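Cobalamin biosynthesis protein CobN (Mycobacterium tuberculosis, PDB 7C6O) is the large, catalytic subunit of cobaltochelatase, the enzyme that inserts cobalt into the corrin ring during cobalamin biosynthesis. Local coordinates at residues C288-R293 and P305-S310; I321-F326 and A347-L352. All blocks are in the same frame, centred on the assembly; numbering follows the deposited sequence.

Interaction 1. Residues C288-R293 and P305-S310; sequences CLTSPR and PLDVAS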
loop_
_atom_site.group_PDB
_atom_site.type_symbol
_atom_site.label_atom_id
_atom_site.label_comp_id
_atom_site.label_asym_id
_atom_site.label_seq_id
_atom_site.Cartn_x
_atom_site.Cartn_y
_atom_site.Cartn_z
ATOM N N CYS A 288 -0.700 -20.195 4.436
ATOM C CA CYS A 288 -1.509 -21.388 4.679
ATOM C C CYS A 288 -2.923 -20.891 4.956
ATOM O O CYS A 288 -3.240 -20.513 6.087
ATOM C CB CYS A 288 -0.963 -22.202 5.845
ATOM S SG CYS A 288 0.722 -22.787 5.606
ATOM N N LEU A 289 -3.763 -20.883 3.927
ATOM C CA LEU A 289 -5.055 -20.226 4.040
ATOM C C LEU A 289 -5.982 -21.002 4.964
ATOM O O LEU A 289 -6.017 -22.236 4.949
ATOM C CB LEU A 289 -5.697 -20.071 2.663
ATOM C CG LEU A 289 -4.853 -19.319 1.632
ATOM C CD1 LEU A 289 -5.707 -18.896 0.449
ATOM C CD2 LEU A 289 -4.171 -18.115 2.266
ATOM N N THR A 290 -6.728 -20.265 5.785
ATOM C CA THR A 290 -7.784 -20.843 6.606
ATOM C C THR A 290 -9.098 -20.973 5.850
ATOM O O THR A 290 -10.165 -21.051 6.469
ATOM C CB THR A 290 -7.988 -20.008 7.874
ATOM O OG1 THR A 290 -8.403 -18.686 7.516
ATOM C CG2 THR A 290 -6.695 -19.926 8.663
ATOM N N SER A 291 -9.030 -20.987 4.522
ATOM C CA SER A 291 -10.158 -21.148 3.623
ATOM C C SER A 291 -9.831 -22.235 2.610
ATOM O O SER A 291 -8.654 -22.497 2.340
ATOM C CB SER A 291 -10.478 -19.828 2.904
ATOM O OG SER A 291 -9.297 -19.230 2.401
ATOM N N PRO A 292 -10.843 -22.893 2.048
ATOM C CA PRO A 292 -10.577 -24.039 1.167
ATOM C C PRO A 292 -10.014 -23.611 -0.180
ATOM O O PRO A 292 -10.222 -22.492 -0.654
ATOM C CB PRO A 292 -11.955 -24.689 1.008
ATOM C CG PRO A 292 -12.915 -23.567 1.215
ATOM C CD PRO A 292 -12.287 -22.678 2.252
ATOM N N ARG A 293 -9.298 -24.546 -0.811
ATOM C CA ARG A 293 -8.615 -24.229 -2.062
ATOM C C ARG A 293 -9.593 -23.911 -3.187
ATOM O O ARG A 293 -9.300 -23.056 -4.031
ATOM C CB ARG A 293 -7.696 -25.379 -2.473
ATOM C CG ARG A 293 -6.816 -25.054 -3.676
ATOM C CD ARG A 293 -5.970 -26.246 -4.087
ATOM N NE ARG A 293 -5.056 -25.920 -5.180
ATOM C CZ ARG A 293 -5.381 -25.978 -6.468
ATOM N NH1 ARG A 293 -6.602 -26.343 -6.833
ATOM N NH2 ARG A 293 -4.484 -25.666 -7.394
ATOM N N PRO A 305 -10.483 -11.870 4.791
ATOM C CA PRO A 305 -10.032 -10.724 5.603
ATOM C C PRO A 305 -9.203 -11.126 6.812
ATOM O O PRO A 305 -8.260 -10.410 7.173
ATOM C CB PRO A 305 -11.354 -10.052 6.004
ATOM C CG PRO A 305 -12.291 -10.395 4.885
ATOM C CD PRO A 305 -11.923 -11.802 4.486
ATOM N N LEU A 306 -9.518 -12.261 7.445
ATOM C CA LEU A 306 -8.703 -12.730 8.562
ATOM C C LEU A 306 -7.285 -13.055 8.111
ATOM O O LEU A 306 -6.310 -12.704 8.790
ATOM C CB LEU A 306 -9.349 -13.957 9.209
ATOM C CG LEU A 306 -8.405 -14.869 10.001
ATOM C CD1 LEU A 306 -7.916 -14.189 11.276
ATOM C CD2 LEU A 306 -9.070 -16.205 10.315
ATOM N N ASP A 307 -7.145 -13.731 6.969
ATOM C CA ASP A 307 -5.816 -14.112 6.505
ATOM C C ASP A 307 -5.019 -12.908 6.016
ATOM O O ASP A 307 -3.792 -12.889 6.158
ATOM C CB ASP A 307 -5.926 -15.172 5.411
ATOM C CG ASP A 307 -6.317 -16.534 5.964
ATOM O OD1 ASP A 307 -6.464 -16.656 7.200
ATOM O OD2 ASP A 307 -6.476 -17.479 5.165
ATOM N N VAL A 308 -5.688 -11.898 5.451
ATOM C CA VAL A 308 -4.994 -10.671 5.062
ATOM C C VAL A 308 -4.313 -10.047 6.271
ATOM O O VAL A 308 -3.132 -9.681 6.227
ATOM C CB VAL A 308 -5.970 -9.681 4.401
ATOM C CG1 VAL A 308 -5.304 -8.313 4.234
ATOM C CG2 VAL A 308 -6.453 -10.216 3.065
ATOM N N ALA A 309 -5.050 -9.927 7.379
ATOM C CA ALA A 309 -4.509 -9.289 8.573
ATOM C C ALA A 309 -3.442 -10.156 9.235
ATOM O O ALA A 309 -2.350 -9.676 9.556
ATOM C CB ALA A 309 -5.639 -8.985 9.558
ATOM N N SER A 310 -3.737 -11.442 9.444
ATOM C CA SER A 310 -2.898 -12.276 10.297
ATOM C C SER A 310 -1.707 -12.892 9.575
ATOM O O SER A 310 -0.681 -13.153 10.213
ATOM C CB SER A 310 -3.736 -13.393 10.930
ATOM O OG SER A 310 -4.338 -14.206 9.939
HETATM O O HOH W 1 -7.901 -17.043 2.953
#

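Interaction 2. Residues I321-F326 and A347-L352; sequences IITVPF and ARVAGL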
loop_
_atom_site.group_PDB
_atom_site.type_symbol
_atom_site.label_atom_id
_atom_site.label_comp_id
_atom_site.label_asym_id
_atom_site.label_seq_id
_atom_site.Cartn_x
_atom_site.Cartn_y
_atom_site.Cartn_z
ATOM N N ILE A 321 9.124 -11.546 4.009
ATOM C CA ILE A 321 8.787 -11.511 2.590
ATOM C C ILE A 321 7.482 -12.265 2.377
ATOM O O ILE A 321 7.351 -13.427 2.779
ATOM C CB ILE A 321 9.921 -12.122 1.752
ATOM C CG1 ILE A 321 11.245 -11.406 2.031
ATOM C CG2 ILE A 321 9.582 -12.082 0.273
ATOM C CD1 ILE A 321 12.438 -12.060 1.366
ATOM N N ILE A 322 6.514 -11.611 1.744
ATOM C CA ILE A 322 5.204 -12.208 1.495
ATOM C C ILE A 322 5.272 -13.004 0.196
ATOM O O ILE A 322 5.596 -12.452 -0.860
ATOM C CB ILE A 322 4.111 -11.129 1.426
ATOM C CG1 ILE A 322 4.130 -10.257 2.686
ATOM C CG2 ILE A 322 2.744 -11.761 1.210
ATOM C CD1 ILE A 322 3.914 -11.024 3.967
ATOM N N THR A 323 4.964 -14.292 0.258
ATOM C CA THR A 323 4.990 -15.156 -0.921
ATOM C C THR A 323 3.557 -15.553 -1.287
ATOM O O THR A 323 2.726 -14.657 -1.478
ATOM C CB THR A 323 5.925 -16.341 -0.693
ATOM O OG1 THR A 323 5.313 -17.291 0.194
ATOM C CG2 THR A 323 7.257 -15.874 -0.109
ATOM N N VAL A 324 3.254 -16.837 -1.445
ATOM C CA VAL A 324 1.988 -17.287 -2.020
ATOM C C VAL A 324 1.407 -18.393 -1.143
ATOM O O VAL A 324 2.110 -18.906 -0.261
ATOM C CB VAL A 324 2.187 -17.761 -3.472
ATOM C CG1 VAL A 324 2.805 -16.655 -4.324
ATOM C CG2 VAL A 324 3.041 -19.022 -3.520
ATOM N N PRO A 325 0.146 -18.798 -1.337
ATOM C CA PRO A 325 -0.407 -19.889 -0.517
ATOM C C PRO A 325 0.009 -21.250 -1.057
ATOM O O PRO A 325 -0.216 -21.557 -2.229
ATOM C CB PRO A 325 -1.925 -19.694 -0.629
ATOM C CG PRO A 325 -2.126 -18.389 -1.363
ATOM C CD PRO A 325 -0.895 -18.191 -2.180
ATOM N N PHE A 326 0.619 -22.071 -0.199
ATOM C CA PHE A 326 0.990 -23.423 -0.591
ATOM C C PHE A 326 0.145 -24.502 0.074
ATOM O O PHE A 326 0.306 -25.680 -0.259
ATOM C CB PHE A 326 2.475 -23.687 -0.296
ATOM C CG PHE A 326 2.788 -23.876 1.162
ATOM C CD1 PHE A 326 3.000 -22.785 1.987
ATOM C CD2 PHE A 326 2.895 -25.150 1.703
ATOM C CE1 PHE A 326 3.299 -22.956 3.325
ATOM C CE2 PHE A 326 3.192 -25.328 3.043
ATOM C CZ PHE A 326 3.394 -24.232 3.855
ATOM N N ALA A 347 6.244 -25.439 -5.012
ATOM C CA ALA A 347 7.433 -25.185 -5.817
ATOM C C ALA A 347 7.752 -23.696 -5.883
ATOM O O ALA A 347 8.926 -23.306 -5.869
ATOM C CB ALA A 347 7.246 -25.759 -7.221
ATOM N N ARG A 348 6.724 -22.849 -5.954
ATOM C CA ARG A 348 6.957 -21.408 -5.980
ATOM C C ARG A 348 7.534 -20.924 -4.656
ATOM O O ARG A 348 8.489 -20.139 -4.635
ATOM C CB ARG A 348 5.660 -20.667 -6.309
ATOM C CG ARG A 348 5.766 -19.151 -6.193
ATOM C CD ARG A 348 6.595 -18.539 -7.322
ATOM N NE ARG A 348 5.922 -18.631 -8.615
ATOM C CZ ARG A 348 6.349 -19.366 -9.638
ATOM N NH1 ARG A 348 7.465 -20.075 -9.534
ATOM N NH2 ARG A 348 5.662 -19.387 -10.773
ATOM N N VAL A 349 6.966 -21.377 -3.535
ATOM C CA VAL A 349 7.497 -20.993 -2.228
ATOM C C VAL A 349 8.911 -21.531 -2.053
ATOM O O VAL A 349 9.822 -20.809 -1.630
ATOM C CB VAL A 349 6.570 -21.480 -1.100
ATOM C CG1 VAL A 349 7.183 -21.156 0.257
ATOM C CG2 VAL A 349 5.194 -20.847 -1.227
ATOM N N ALA A 350 9.114 -22.811 -2.379
ATOM C CA ALA A 350 10.443 -23.404 -2.267
ATOM C C ALA A 350 11.435 -22.711 -3.192
ATOM O O ALA A 350 12.574 -22.434 -2.796
ATOM C CB ALA A 350 10.381 -24.899 -2.579
ATOM N N GLY A 351 11.021 -22.425 -4.428
ATOM C CA GLY A 351 11.912 -21.749 -5.357
ATOM C C GLY A 351 12.303 -20.366 -4.875
ATOM O O GLY A 351 13.478 -19.995 -4.907
ATOM N N LEU A 352 11.321 -19.590 -4.410
ATOM C CA LEU A 352 11.617 -18.268 -3.865
ATOM C C LEU A 352 12.592 -18.354 -2.698
ATOM O O LEU A 352 13.528 -17.552 -2.603
ATOM C CB LEU A 352 10.327 -17.577 -3.429
ATOM C CG LEU A 352 9.422 -17.047 -4.542
ATOM C CD1 LEU A 352 8.056 -16.672 -3.980
ATOM C CD2 LEU A 352 10.070 -15.848 -5.214
#

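Interaction 1. Residues C288-R293 and P305-S310
Within the β-α-β crossover that joins the neighbouring parallel strands 283-289 and 321-331, Asp307 in the first turn of helix 305-313 reaches across to Thr290, where the chain leaves the first strand. The carboxylate faces both polar groups of the threonine. Thr290 N donates to Asp307 OD2 over 2.9 Å, using the syn lone pair of that oxygen, with an N-H...O angle of 155°, while Thr290 OG1 lies 2.8 Å from Asp307 OD1, consistent with a second hydrogen bond. With chi1 at 62°, Thr290 OG1 stands between the threonine's own backbone N and carbonyl carbon, which turns hydroxyl and amide to the same carboxylate. A water widens the grip: it donates to Asp307 OD2 over 2.7 Å and is hydrogen-bonded to Ser291 OG, linking the next residue of the turn to the helix. OD2 thus accepts from the Thr290 amide and from this water, which should fix the rotation of the carboxylate. Apolar groups fill in around the polar core. Leu289 CB lies 3.7 Å from Asp307 OD2, and Leu306 CD2 comes within 3.8 Å of Thr290 OG1. Leu306 O, already the acceptor of the helical bond from Ser310 N, also takes Ser310 OG over 2.7 Å, from above its carbonyl plane. Behind the turn, Leu289 pairs through its backbone with Ser327 of strand 321-331, and Pro292 leads into helix 293-298; on the far side, Pro305 rests on Pro949 and His950 of helix 949-963.

Interaction 2. Residues I321-F326 and A347-L352
Buried helix-on-sheet packing joins Thr323, Val324 and Phe326 of strand 321-331 to Arg348, Val349 and Leu352 of helix 343-361, which lies on one face of a mixed sheet. The two short segments run nearly antiparallel, at 152°, with their axes 8.1 Å apart at closest approach. Val349 is the hub of the contact, and its CG2 methyl meets all three strand residues. It lies 3.6 Å from Val324 CG2, the two side chains lying alongside, pointing opposite ways, and 4.0 Å from Phe326 CB. Thr323 OG1 is 3.8 Å from the same Val349 methyl. Val349 CG2 stands anti to its carbonyl carbon, with CG1 anti to the backbone N (chi1 176°), and it is the CG2 branch that enters the strand surface. Two further helix residues add to the contact. Leu352 CD1, one turn on, lies 3.9 Å from Thr323 CB; Arg348 lays its aliphatic CG 3.8 Å from Val324 CG2. The arginine chain then bends at chi2 and chi3, and its charged end makes salt bridges with Asp578 and Asp583, leaving CB and CG beside the valine. Thr323 and Val324, though consecutive, both direct their CB toward the helix, because the backbone of Thr323 departs from regular strand geometry (psi -128°). The buried Thr323 hydroxyl is satisfied by Gln285 O of the adjacent strand 283-289, to which this strand is also bonded through its backbone. Helix 206-217 packs beside the contact, touching Phe326 through Tyr207 and Leu211 and Ala350 through Ala214 and Ile215.

How the interactions relate
From the N terminus, strand 283-289 runs into the turn of interaction 1, which closes a short loop containing helix 293-298 when helix 305-313 returns to the strand's end. The chain then enters strand 321-331, turns back through strand 337-341 and reaches helix 343-361, where interaction 2 closes the second, longer loop. The two contacts follow in series, neither nested nor crossed, with centres about 15 Å apart. Their first segments lie on neighbouring strands of one sheet and touch directly: Cys288 SG is 3.4 Å from Phe326 CE1, and Leu289 CG 3.7 Å from Pro325 CB. Interaction 1 ties helix 305-313 to the C-terminal end of strand 283-289; interaction 2 lays helix 343-361 on the sheet's face.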